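Local coordinates for putative GGDEF domain protein (Pseudomonas aeruginosa, PDB 7E6G) that probably condenses two GTP molecules into the second messenger cyclic di-GMP, releasing two diphosphates, as a magnesium-dependent diguanylate cyclase, at residues A[123-127]-A[230-236]; A[135-141]-A[222-228]; A[157-162]-A[210-214]. One frame throughout, in Å; residues are numbered along the deposited sequence.

Contact 1: residues A[123-127]-A[230-236]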
loop_
_atom_site.group_PDB
_atom_site.type_symbol
_atom_site.label_atom_id
_atom_site.label_comp_id
_atom_site.label_asym_id
_atom_site.label_seq_id
_atom_site.Cartn_x
_atom_site.Cartn_y
_atom_site.Cartn_z
ATOM N N ASN A 123 -19.709 -36.267 -11.341
ATOM C CA ASN A 123 -20.878 -36.946 -11.036
ATOM C C ASN A 123 -21.826 -36.018 -10.552
ATOM O O ASN A 123 -22.902 -36.256 -10.785
ATOM C CB ASN A 123 -20.746 -37.891 -9.930
ATOM C CG ASN A 123 -20.915 -39.250 -10.335
ATOM O OD1 ASN A 123 -20.444 -39.583 -11.212
ATOM N ND2 ASN A 123 -21.547 -39.999 -9.658
ATOM N N GLU A 124 -21.461 -35.059 -9.722
ATOM C CA GLU A 124 -22.390 -34.031 -9.257
ATOM C C GLU A 124 -22.903 -33.168 -10.416
ATOM O O GLU A 124 -24.112 -32.905 -10.515
ATOM C CB GLU A 124 -21.732 -33.186 -8.161
ATOM C CG GLU A 124 -21.738 -33.877 -6.779
ATOM C CD GLU A 124 -20.648 -33.368 -5.830
ATOM O OE1 GLU A 124 -20.347 -34.065 -4.826
ATOM O OE2 GLU A 124 -20.101 -32.269 -6.079
ATOM N N ARG A 125 -22.097 -32.816 -11.330
ATOM C CA ARG A 125 -22.519 -32.048 -12.425
ATOM C C ARG A 125 -23.495 -32.759 -13.255
ATOM O O ARG A 125 -24.211 -32.183 -13.924
ATOM C CB ARG A 125 -21.322 -31.710 -13.230
ATOM C CG ARG A 125 -21.432 -30.588 -14.189
ATOM C CD ARG A 125 -20.176 -30.530 -14.991
ATOM N NE ARG A 125 -19.696 -29.188 -15.185
ATOM C CZ ARG A 125 -18.796 -28.560 -14.438
ATOM N NH1 ARG A 125 -18.488 -27.300 -14.695
ATOM N NH2 ARG A 125 -18.220 -29.143 -13.428
ATOM N N SER A 126 -23.390 -34.038 -13.352
ATOM C CA SER A 126 -24.294 -34.861 -14.092
ATOM C C SER A 126 -25.619 -34.949 -13.567
ATOM O O SER A 126 -26.506 -35.223 -14.247
ATOM C CB SER A 126 -23.753 -36.218 -14.228
ATOM O OG SER A 126 -22.749 -36.168 -15.166
ATOM N N GLN A 127 -25.684 -34.934 -12.276
ATOM C CA GLN A 127 -26.887 -34.909 -11.593
ATOM C C GLN A 127 -27.721 -33.716 -11.812
ATOM O O GLN A 127 -28.766 -33.861 -12.203
ATOM C CB GLN A 127 -26.442 -34.820 -10.195
ATOM C CG GLN A 127 -26.074 -36.152 -9.734
ATOM C CD GLN A 127 -27.066 -36.726 -8.778
ATOM O OE1 GLN A 127 -27.980 -37.484 -9.152
ATOM N NE2 GLN A 127 -26.888 -36.369 -7.500
ATOM N N HIS A 230 -21.244 -42.547 -18.193
ATOM C CA HIS A 230 -21.797 -42.430 -16.860
ATOM C C HIS A 230 -23.324 -42.494 -16.903
ATOM O O HIS A 230 -23.968 -41.675 -17.567
ATOM C CB HIS A 230 -21.361 -41.141 -16.198
ATOM C CG HIS A 230 -22.071 -40.915 -14.911
ATOM N ND1 HIS A 230 -21.958 -41.791 -13.854
ATOM C CD2 HIS A 230 -22.966 -39.975 -14.534
ATOM C CE1 HIS A 230 -22.721 -41.374 -12.862
ATOM N NE2 HIS A 230 -23.343 -40.274 -13.248
ATOM N N ARG A 231 -23.899 -43.446 -16.168
ATOM C CA ARG A 231 -25.345 -43.578 -16.031
ATOM C C ARG A 231 -25.808 -42.799 -14.802
ATOM O O ARG A 231 -25.330 -43.049 -13.693
ATOM C CB ARG A 231 -25.723 -45.053 -15.926
ATOM C CG ARG A 231 -25.156 -45.877 -17.083
ATOM C CD ARG A 231 -25.395 -47.385 -16.936
ATOM N NE ARG A 231 -24.721 -48.139 -17.997
ATOM C CZ ARG A 231 -24.721 -49.468 -18.103
ATOM N NH1 ARG A 231 -25.368 -50.217 -17.209
ATOM N NH2 ARG A 231 -24.072 -50.043 -19.112
ATOM N N ILE A 232 -26.732 -41.855 -14.991
ATOM C CA ILE A 232 -27.131 -40.972 -13.893
ATOM C C ILE A 232 -27.867 -41.763 -12.807
ATOM O O ILE A 232 -28.594 -42.728 -13.079
ATOM C CB ILE A 232 -27.983 -39.800 -14.420
ATOM C CG1 ILE A 232 -27.130 -38.874 -15.300
ATOM C CG2 ILE A 232 -28.581 -38.992 -13.276
ATOM C CD1 ILE A 232 -27.926 -37.770 -15.990
ATOM N N GLY A 233 -27.660 -41.360 -11.556
ATOM C CA GLY A 233 -28.188 -42.115 -10.441
ATOM C C GLY A 233 -27.260 -43.203 -9.982
ATOM O O GLY A 233 -27.706 -44.193 -9.389
ATOM N N GLU A 234 -25.975 -43.041 -10.238
ATOM C CA GLU A 234 -24.965 -44.056 -10.018
ATOM C C GLU A 234 -23.713 -43.346 -9.539
ATOM O O GLU A 234 -23.420 -42.228 -9.979
ATOM C CB GLU A 234 -24.740 -44.820 -11.310
ATOM C CG GLU A 234 -23.482 -45.614 -11.426
ATOM C CD GLU A 234 -23.368 -46.221 -12.822
ATOM O OE1 GLU A 234 -23.707 -47.429 -12.961
ATOM O OE2 GLU A 234 -22.957 -45.495 -13.770
ATOM N N THR A 235 -23.013 -43.963 -8.599
ATOM C CA THR A 235 -21.814 -43.350 -8.055
ATOM C C THR A 235 -20.663 -43.456 -9.052
ATOM O O THR A 235 -20.648 -44.340 -9.914
ATOM C CB THR A 235 -21.448 -44.010 -6.734
ATOM O OG1 THR A 235 -20.705 -43.074 -5.949
ATOM C CG2 THR A 235 -20.623 -45.275 -6.967
ATOM N N TYR A 236 -19.702 -42.528 -8.948
ATOM C CA TYR A 236 -18.557 -42.545 -9.865
ATOM C C TYR A 236 -17.756 -43.840 -9.752
ATOM O O TYR A 236 -17.106 -44.256 -10.720
ATOM C CB TYR A 236 -17.643 -41.332 -9.623
ATOM C CG TYR A 236 -16.927 -41.307 -8.276
ATOM C CD1 TYR A 236 -15.752 -42.025 -8.065
ATOM C CD2 TYR A 236 -17.426 -40.552 -7.217
ATOM C CE1 TYR A 236 -15.113 -41.994 -6.832
ATOM C CE2 TYR A 236 -16.792 -40.521 -5.990
ATOM C CZ TYR A 236 -15.646 -41.243 -5.802
ATOM O OH TYR A 236 -15.017 -41.213 -4.583
#

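Contact 2: residues A[135-141]-A[222-228]. With MG (magnesium ion), chain G; G2P (phosphomethylphosphonic acid guanylate ester), chain H.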
loop_
_atom_site.group_PDB
_atom_site.type_symbol
_atom_site.label_atom_id
_atom_site.label_comp_id
_atom_site.label_asym_id
_atom_site.label_seq_id
_atom_site.Cartn_x
_atom_site.Cartn_y
_atom_site.Cartn_z
ATOM N N LEU A 135 -15.962 -42.548 -19.656
ATOM C CA LEU A 135 -14.791 -43.066 -18.976
ATOM C C LEU A 135 -14.150 -44.106 -19.881
ATOM O O LEU A 135 -14.824 -45.045 -20.319
ATOM C CB LEU A 135 -15.209 -43.704 -17.650
ATOM C CG LEU A 135 -14.452 -43.421 -16.366
ATOM C CD1 LEU A 135 -14.299 -41.922 -16.170
ATOM C CD2 LEU A 135 -15.242 -44.052 -15.236
ATOM N N ALA A 136 -12.864 -43.946 -20.170
ATOM C CA ALA A 136 -12.114 -44.936 -20.941
ATOM C C ALA A 136 -10.930 -45.405 -20.103
ATOM O O ALA A 136 -10.113 -44.595 -19.677
ATOM C CB ALA A 136 -11.659 -44.347 -22.278
ATOM N N MET A 137 -10.851 -46.696 -19.828
ATOM C CA MET A 137 -9.755 -47.247 -19.043
ATOM C C MET A 137 -8.862 -48.087 -19.949
ATOM O O MET A 137 -9.316 -49.041 -20.587
ATOM C CB MET A 137 -10.264 -48.071 -17.862
ATOM C CG MET A 137 -9.198 -48.280 -16.774
ATOM S SD MET A 137 -9.823 -49.286 -15.417
ATOM C CE MET A 137 -10.779 -48.063 -14.500
ATOM N N LEU A 138 -7.593 -47.746 -19.971
ATOM C CA LEU A 138 -6.623 -48.231 -20.930
ATOM C C LEU A 138 -5.548 -48.991 -20.164
ATOM O O LEU A 138 -5.100 -48.540 -19.117
ATOM C CB LEU A 138 -6.054 -47.024 -21.684
ATOM C CG LEU A 138 -5.268 -47.130 -22.981
ATOM C CD1 LEU A 138 -5.879 -46.232 -24.039
ATOM C CD2 LEU A 138 -3.812 -46.743 -22.711
ATOM N N ASP A 139 -5.164 -50.165 -20.659
ATOM C CA ASP A 139 -4.171 -51.013 -20.003
ATOM C C ASP A 139 -3.202 -51.506 -21.066
ATOM O O ASP A 139 -3.632 -52.054 -22.085
ATOM C CB ASP A 139 -4.839 -52.197 -19.285
ATOM C CG ASP A 139 -3.838 -53.143 -18.610
ATOM O OD1 ASP A 139 -2.899 -53.643 -19.274
ATOM O OD2 ASP A 139 -4.011 -53.424 -17.400
ATOM N N VAL A 140 -1.901 -51.333 -20.815
ATOM C CA VAL A 140 -0.887 -51.656 -21.814
ATOM C C VAL A 140 -0.776 -53.169 -21.992
ATOM O O VAL A 140 -0.717 -53.937 -21.018
ATOM C CB VAL A 140 0.461 -51.028 -21.428
ATOM C CG1 VAL A 140 1.529 -51.361 -22.474
ATOM C CG2 VAL A 140 0.310 -49.523 -21.301
ATOM N N ASP A 141 -0.751 -53.610 -23.248
ATOM C CA ASP A 141 -0.654 -55.032 -23.554
ATOM C C ASP A 141 0.801 -55.485 -23.505
ATOM O O ASP A 141 1.673 -54.855 -24.113
ATOM C CB ASP A 141 -1.243 -55.325 -24.932
ATOM C CG ASP A 141 -2.705 -54.946 -25.044
ATOM O OD1 ASP A 141 -3.459 -55.120 -24.075
ATOM O OD2 ASP A 141 -3.123 -54.497 -26.127
ATOM N N THR A 222 0.642 -52.020 -27.930
ATOM C CA THR A 222 -0.789 -51.866 -28.055
ATOM C C THR A 222 -1.372 -51.715 -26.660
ATOM O O THR A 222 -0.728 -52.040 -25.654
ATOM C CB THR A 222 -1.428 -53.059 -28.762
ATOM O OG1 THR A 222 -1.093 -54.249 -28.040
ATOM C CG2 THR A 222 -0.939 -53.170 -30.214
ATOM N N ALA A 223 -2.598 -51.205 -26.608
ATOM C CA ALA A 223 -3.335 -51.117 -25.360
ATOM C C ALA A 223 -4.719 -51.709 -25.550
ATOM O O ALA A 223 -5.336 -51.542 -26.609
ATOM C CB ALA A 223 -3.459 -49.666 -24.881
ATOM N N SER A 224 -5.201 -52.399 -24.525
ATOM C CA SER A 224 -6.617 -52.713 -24.425
ATOM C C SER A 224 -7.320 -51.538 -23.769
ATOM O O SER A 224 -6.711 -50.790 -22.999
ATOM C CB SER A 224 -6.825 -53.986 -23.611
ATOM O OG SER A 224 -6.174 -55.088 -24.226
ATOM N N VAL A 225 -8.599 -51.349 -24.090
ATOM C CA VAL A 225 -9.336 -50.257 -23.455
ATOM C C VAL A 225 -10.811 -50.612 -23.345
ATOM O O VAL A 225 -11.416 -51.138 -24.281
ATOM C CB VAL A 225 -9.115 -48.910 -24.181
ATOM C CG1 VAL A 225 -9.260 -49.068 -25.644
ATOM C CG2 VAL A 225 -10.076 -47.825 -23.633
ATOM N N GLY A 226 -11.377 -50.349 -22.175
ATOM C CA GLY A 226 -12.803 -50.520 -21.929
ATOM C C GLY A 226 -13.406 -49.144 -21.700
ATOM O O GLY A 226 -12.846 -48.339 -20.954
ATOM N N VAL A 227 -14.516 -48.856 -22.371
ATOM C CA VAL A 227 -15.114 -47.535 -22.228
ATOM C C VAL A 227 -16.596 -47.666 -21.883
ATOM O O VAL A 227 -17.277 -48.592 -22.344
ATOM C CB VAL A 227 -14.865 -46.657 -23.479
ATOM C CG1 VAL A 227 -15.160 -47.413 -24.744
ATOM C CG2 VAL A 227 -15.624 -45.362 -23.405
ATOM N N THR A 228 -17.061 -46.774 -20.998
ATOM C CA THR A 228 -18.466 -46.654 -20.642
ATOM C C THR A 228 -18.888 -45.198 -20.571
ATOM O O THR A 228 -18.072 -44.277 -20.525
ATOM C CB THR A 228 -18.815 -47.274 -19.285
ATOM O OG1 THR A 228 -20.236 -47.441 -19.218
ATOM C CG2 THR A 228 -18.408 -46.346 -18.148
HETATM MG MG MG G . -0.853 -54.758 -18.884
HETATM P PG G2P H . -1.435 -57.821 -20.197
HETATM O O1G G2P H . -2.335 -56.882 -20.054
HETATM O O2G G2P H . -1.007 -57.922 -21.421
HETATM O O3G G2P H . -1.734 -58.988 -19.627
HETATM O O3B G2P H . -0.333 -57.215 -19.326
HETATM P PB G2P H . 1.175 -57.401 -18.929
HETATM O O1B G2P H . 1.664 -56.249 -19.275
HETATM O O2B G2P H . 1.782 -58.471 -19.433
HETATM C C3A G2P H . 1.374 -57.620 -17.224
HETATM P PA G2P H . 0.650 -56.737 -16.048
HETATM O O1A G2P H . 0.244 -57.993 -15.611
HETATM O O2A G2P H . -0.084 -55.974 -17.022
HETATM O "O5'" G2P H . 2.057 -56.359 -15.769
HETATM C "C5'" G2P H . 2.600 -55.078 -16.066
HETATM C "C4'" G2P H . 3.960 -54.884 -15.474
HETATM O "O4'" G2P H . 3.931 -53.608 -15.167
HETATM C "C3'" G2P H . 3.997 -55.420 -14.146
HETATM O "O3'" G2P H . 4.925 -56.433 -14.144
HETATM C "C2'" G2P H . 4.425 -54.236 -13.374
HETATM O "O2'" G2P H . 5.359 -54.459 -12.402
HETATM C "C1'" G2P H . 4.985 -53.427 -14.396
HETATM N N9 G2P H . 5.067 -52.067 -14.016
HETATM C C8 G2P H . 4.202 -51.584 -13.189
HETATM N N7 G2P H . 4.440 -50.332 -12.962
HETATM C C5 G2P H . 5.443 -49.990 -13.645
HETATM C C6 G2P H . 6.052 -48.839 -13.777
HETATM O O6 G2P H . 5.737 -47.845 -13.206
HETATM N N1 G2P H . 7.130 -48.756 -14.619
HETATM C C2 G2P H . 7.527 -49.866 -15.266
HETATM N N2 G2P H . 8.490 -49.764 -16.021
HETATM N N3 G2P H . 6.879 -51.005 -15.087
HETATM C C4 G2P H . 5.831 -51.072 -14.310
HETATM O O HOH W 1 2.175 -54.366 -26.415
#

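Contact 3: residues A[157-162]-A[210-214]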
loop_
_atom_site.group_PDB
_atom_site.type_symbol
_atom_site.label_atom_id
_atom_site.label_comp_id
_atom_site.label_asym_id
_atom_site.label_seq_id
_atom_site.Cartn_x
_atom_site.Cartn_y
_atom_site.Cartn_z
ATOM N N ARG A 157 10.201 -44.907 -20.026
ATOM C CA ARG A 157 10.181 -44.071 -21.218
ATOM C C ARG A 157 8.955 -44.364 -22.061
ATOM O O ARG A 157 8.290 -43.442 -22.552
ATOM C CB ARG A 157 11.465 -44.278 -22.009
ATOM C CG ARG A 157 12.642 -43.734 -21.232
ATOM C CD ARG A 157 13.503 -42.850 -22.083
ATOM N NE ARG A 157 14.313 -43.684 -22.957
ATOM C CZ ARG A 157 14.190 -43.733 -24.281
ATOM N NH1 ARG A 157 13.279 -42.982 -24.917
ATOM N NH2 ARG A 157 14.985 -44.540 -24.967
ATOM N N VAL A 158 8.619 -45.645 -22.205
ATOM C CA VAL A 158 7.446 -46.029 -22.980
ATOM C C VAL A 158 6.188 -45.398 -22.395
ATOM O O VAL A 158 5.355 -44.846 -23.122
ATOM C CB VAL A 158 7.345 -47.564 -23.049
ATOM C CG1 VAL A 158 5.944 -47.988 -23.479
ATOM C CG2 VAL A 158 8.364 -48.102 -24.014
ATOM N N LEU A 159 6.035 -45.470 -21.077
ATOM C CA LEU A 159 4.861 -44.894 -20.430
ATOM C C LEU A 159 4.815 -43.381 -20.601
ATOM O O LEU A 159 3.736 -42.810 -20.807
ATOM C CB LEU A 159 4.850 -45.268 -18.945
ATOM C CG LEU A 159 4.538 -46.729 -18.639
ATOM C CD1 LEU A 159 4.616 -46.962 -17.162
ATOM C CD2 LEU A 159 3.157 -47.092 -19.157
ATOM N N VAL A 160 5.969 -42.711 -20.517
ATOM C CA VAL A 160 5.984 -41.268 -20.770
ATOM C C VAL A 160 5.497 -40.984 -22.182
ATOM O O VAL A 160 4.688 -40.081 -22.411
ATOM C CB VAL A 160 7.388 -40.672 -20.525
ATOM C CG1 VAL A 160 7.498 -39.285 -21.150
ATOM C CG2 VAL A 160 7.713 -40.594 -19.041
ATOM N N GLU A 161 5.967 -41.758 -23.152
ATOM C CA GLU A 161 5.588 -41.492 -24.537
ATOM C C GLU A 161 4.110 -41.773 -24.774
ATOM O O GLU A 161 3.444 -41.068 -25.549
ATOM C CB GLU A 161 6.447 -42.330 -25.470
ATOM C CG GLU A 161 7.860 -41.827 -25.570
ATOM C CD GLU A 161 7.946 -40.591 -26.420
ATOM O OE1 GLU A 161 8.180 -40.745 -27.648
ATOM O OE2 GLU A 161 7.784 -39.477 -25.859
ATOM N N ILE A 162 3.588 -42.818 -24.133
ATOM C CA ILE A 162 2.159 -43.079 -24.200
ATOM C C ILE A 162 1.396 -41.889 -23.646
ATOM O O ILE A 162 0.403 -41.439 -24.237
ATOM C CB ILE A 162 1.819 -44.387 -23.463
ATOM C CG1 ILE A 162 2.272 -45.585 -24.306
ATOM C CG2 ILE A 162 0.328 -44.491 -23.185
ATOM C CD1 ILE A 162 2.122 -46.917 -23.629
ATOM N N LEU A 210 3.068 -45.034 -32.070
ATOM C CA LEU A 210 4.238 -44.660 -31.296
ATOM C C LEU A 210 5.401 -45.604 -31.577
ATOM O O LEU A 210 5.226 -46.821 -31.705
ATOM C CB LEU A 210 3.889 -44.712 -29.818
ATOM C CG LEU A 210 4.399 -43.635 -28.894
ATOM C CD1 LEU A 210 4.419 -42.283 -29.587
ATOM C CD2 LEU A 210 3.452 -43.660 -27.718
ATOM N N ALA A 211 6.603 -45.042 -31.639
ATOM C CA ALA A 211 7.812 -45.846 -31.773
ATOM C C ALA A 211 8.820 -45.244 -30.803
ATOM O O ALA A 211 9.380 -44.177 -31.070
ATOM C CB ALA A 211 8.337 -45.860 -33.205
ATOM N N VAL A 212 9.046 -45.922 -29.681
ATOM C CA VAL A 212 9.970 -45.435 -28.662
ATOM C C VAL A 212 11.345 -46.039 -28.933
ATOM O O VAL A 212 11.512 -47.258 -28.902
ATOM C CB VAL A 212 9.466 -45.788 -27.253
ATOM C CG1 VAL A 212 10.405 -45.299 -26.191
ATOM C CG2 VAL A 212 8.097 -45.205 -27.021
ATOM N N ARG A 213 12.333 -45.204 -29.214
ATOM C CA ARG A 213 13.660 -45.723 -29.502
ATOM C C ARG A 213 14.379 -46.076 -28.214
ATOM O O ARG A 213 14.461 -45.253 -27.300
ATOM C CB ARG A 213 14.467 -44.709 -30.285
ATOM C CG ARG A 213 13.832 -44.395 -31.604
ATOM C CD ARG A 213 14.621 -43.395 -32.397
ATOM N NE ARG A 213 13.963 -43.215 -33.680
ATOM C CZ ARG A 213 14.256 -43.937 -34.751
ATOM N NH1 ARG A 213 15.216 -44.851 -34.669
ATOM N NH2 ARG A 213 13.607 -43.732 -35.897
ATOM N N VAL A 214 14.869 -47.311 -28.131
ATOM C CA VAL A 214 15.768 -47.761 -27.085
ATOM C C VAL A 214 16.974 -48.328 -27.796
ATOM O O VAL A 214 16.903 -49.422 -28.371
ATOM C CB VAL A 214 15.145 -48.816 -26.171
ATOM C CG1 VAL A 214 16.178 -49.253 -25.157
ATOM C CG2 VAL A 214 13.919 -48.253 -25.481
#

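Contact 1: residues A[123-127]-A[230-236]
His230 faces helix residues Asn123 and Ser126. Asn123 OD1 sits over one face of the imidazole, toward its rim, 3.3 Å from His230 CE1. The amide and ring planes are 48° apart. The ring has further partners: Thr239 OG1 is hydrogen-bonded to ND1, and Tyr133 stacks on it while its OH is hydrogen-bonded to Asn123 OD1. Ser126 CB meets the ring obliquely, 3.9 Å from His230 CD2. Ile232 comes next. Its chain is extended beyond CB (chi2 174°) and brings CD1 to 3.4 Å from Ser126 O. The Glu234 carbonyl turns back toward the helix. Asn123 ND2 gives Glu234 O a weak, bent hydrogen bond of 2.9 Å. The Glu234 carboxylate leads the other way, to a salt bridge with Arg242. Thr235 takes the N-cap position of the following helix, though its side chain makes no capping bond. Tyr236 starts that helix. Its CB lies 3.7 Å from Asn123 OD1, and its side chain also packs on Leu116 and Leu119 of helix 112-128. The contact is a strand-to-helix connection of the GGDEF fold, packed on the last turns of helix 112-128.

Contact 2: residues A[135-141]-A[222-228]
The paired strands 135-140 and 223-228 are antiparallel neighbours within the central sheet of the GGDEF domain; strand 135-140 runs toward the metal site, and strand 223-228 runs back from it. Leu135 with Thr228, Met137 with Gly226 and Asp139 with Ser224 are hydrogen-bonded pairs. Each is closed by two backbone bonds. Ala136, Leu138 and Val140 face Val227, Val225 and Ala223 in the non-hydrogen-bonded pairs. On that face Leu138 CG packs 3.6 Å from Ala223 CB, and Ala136 CB lies 4.1 Å from Val225 CG2. Leu200 of helix 193-208 covers Ala136 and Val227.

At the strand end, Asp141 N bonds to Thr222 O. The Asp141 carboxylate spans two hydroxyls. Its OD1 accepts from Ser224 OG (2.7 Å) with its syn lone pair; its OD2 accepts from Thr222 OG1 (2.8 Å) with its anti lone pair.

Asp139 turns its carboxylate to the magnesium ion, with CG anti to the backbone N (chi1 178°). Asp139 OD1 binds the metal at 2.4 Å, and Val140 O binds it at 2.3 Å. Two oxygens of the GTP analogue and Glu182, from the GGEEF signature, also bind the metal. Lys251 NZ hydrogen-bonds Asp139 OD1 and makes a salt bridge to Asp141 OD1. Arg213 of a second subunit forms a salt bridge to Asp139 OD2.

Asp139 and Val140 O thus bind the metal directly. Asp141, itself beside the nucleotide, is fixed by Thr222, Ser224, Lys251 and Asp256 N, which would hold the strand end, and so the metal ligands, in place.

Contact 3: residues A[157-162]-A[210-214]
Helix 157-162 and strand 212-214 run nearly antiparallel, at 162° with their axes 9.2 Å apart, and come closest in backbone at Val158 and Val212, whose CA atoms are 6.2 Å apart. Val212 points at the helix and spreads its two methyls over it. CG2 rests 3.7 Å from Glu161 CB and reaches CG of the same residue as well. CG1 lies 4.1 Å from Val158 CG2 and also meets the Arg157 guanidinium. With CG1 anti to the backbone N (chi1 180°) and CG2 beside it, one methyl goes to Val158 and the other to Glu161.

Leu210 precedes the strand and points to the next turn of the helix. Its CD2 touches the Glu161 backbone, 3.4 Å from Glu161 O, and lies 4.1 Å from Ile162 CG1. The Leu210 and Ile162 side chains cross at about a right angle. Strand 212-214 pairs with 217-219 in a small two-stranded hairpin, separate from the main sheet of the GGDEF domain. This contact packs the hairpin and its lead-in on helix 152-168. Val158 also touches Phe143, and Ile162 touches Phe184 of strand 183-188.

Glu161 meets Val212 with CB and CG; its carboxylate forms a salt bridge with Arg164. Arg157, at the start of the segment, reaches over to the strand. Its chain bends at chi2 and chi3, bringing the edge of the guanidinium to the strand, where NH2 donates to Arg213 O. The modelled length of that bond is too short to be trusted. Val214 CG2 lies obliquely to the same guanidinium, 3.9 Å from Arg157 NH2.

How the contacts relate
All three contacts belong to one GGDEF domain. Contact 2 lies between the others and holds two of the magnesium ligands. Segment 230-236 follows 222-228 after a single residue, and helix 112-128 is followed in the chain by strand 134-140. The centres of contacts 1 and 2 are still about 21 Å apart, and contact 1 lies away from the metal and nucleotide. Contact 3 is on the nucleotide side. Its centre is about 17 Å from that of contact 2, and the two meet where Val140 CG2 packs 3.9 Å from Ile162 CD1. The Val158 side chain is about 7 Å from the GTP analogue. Contacts 1 and 3 do not touch; their nearest atoms are about 21 Å apart. Contacts 1 and 2 both reach the second subunit.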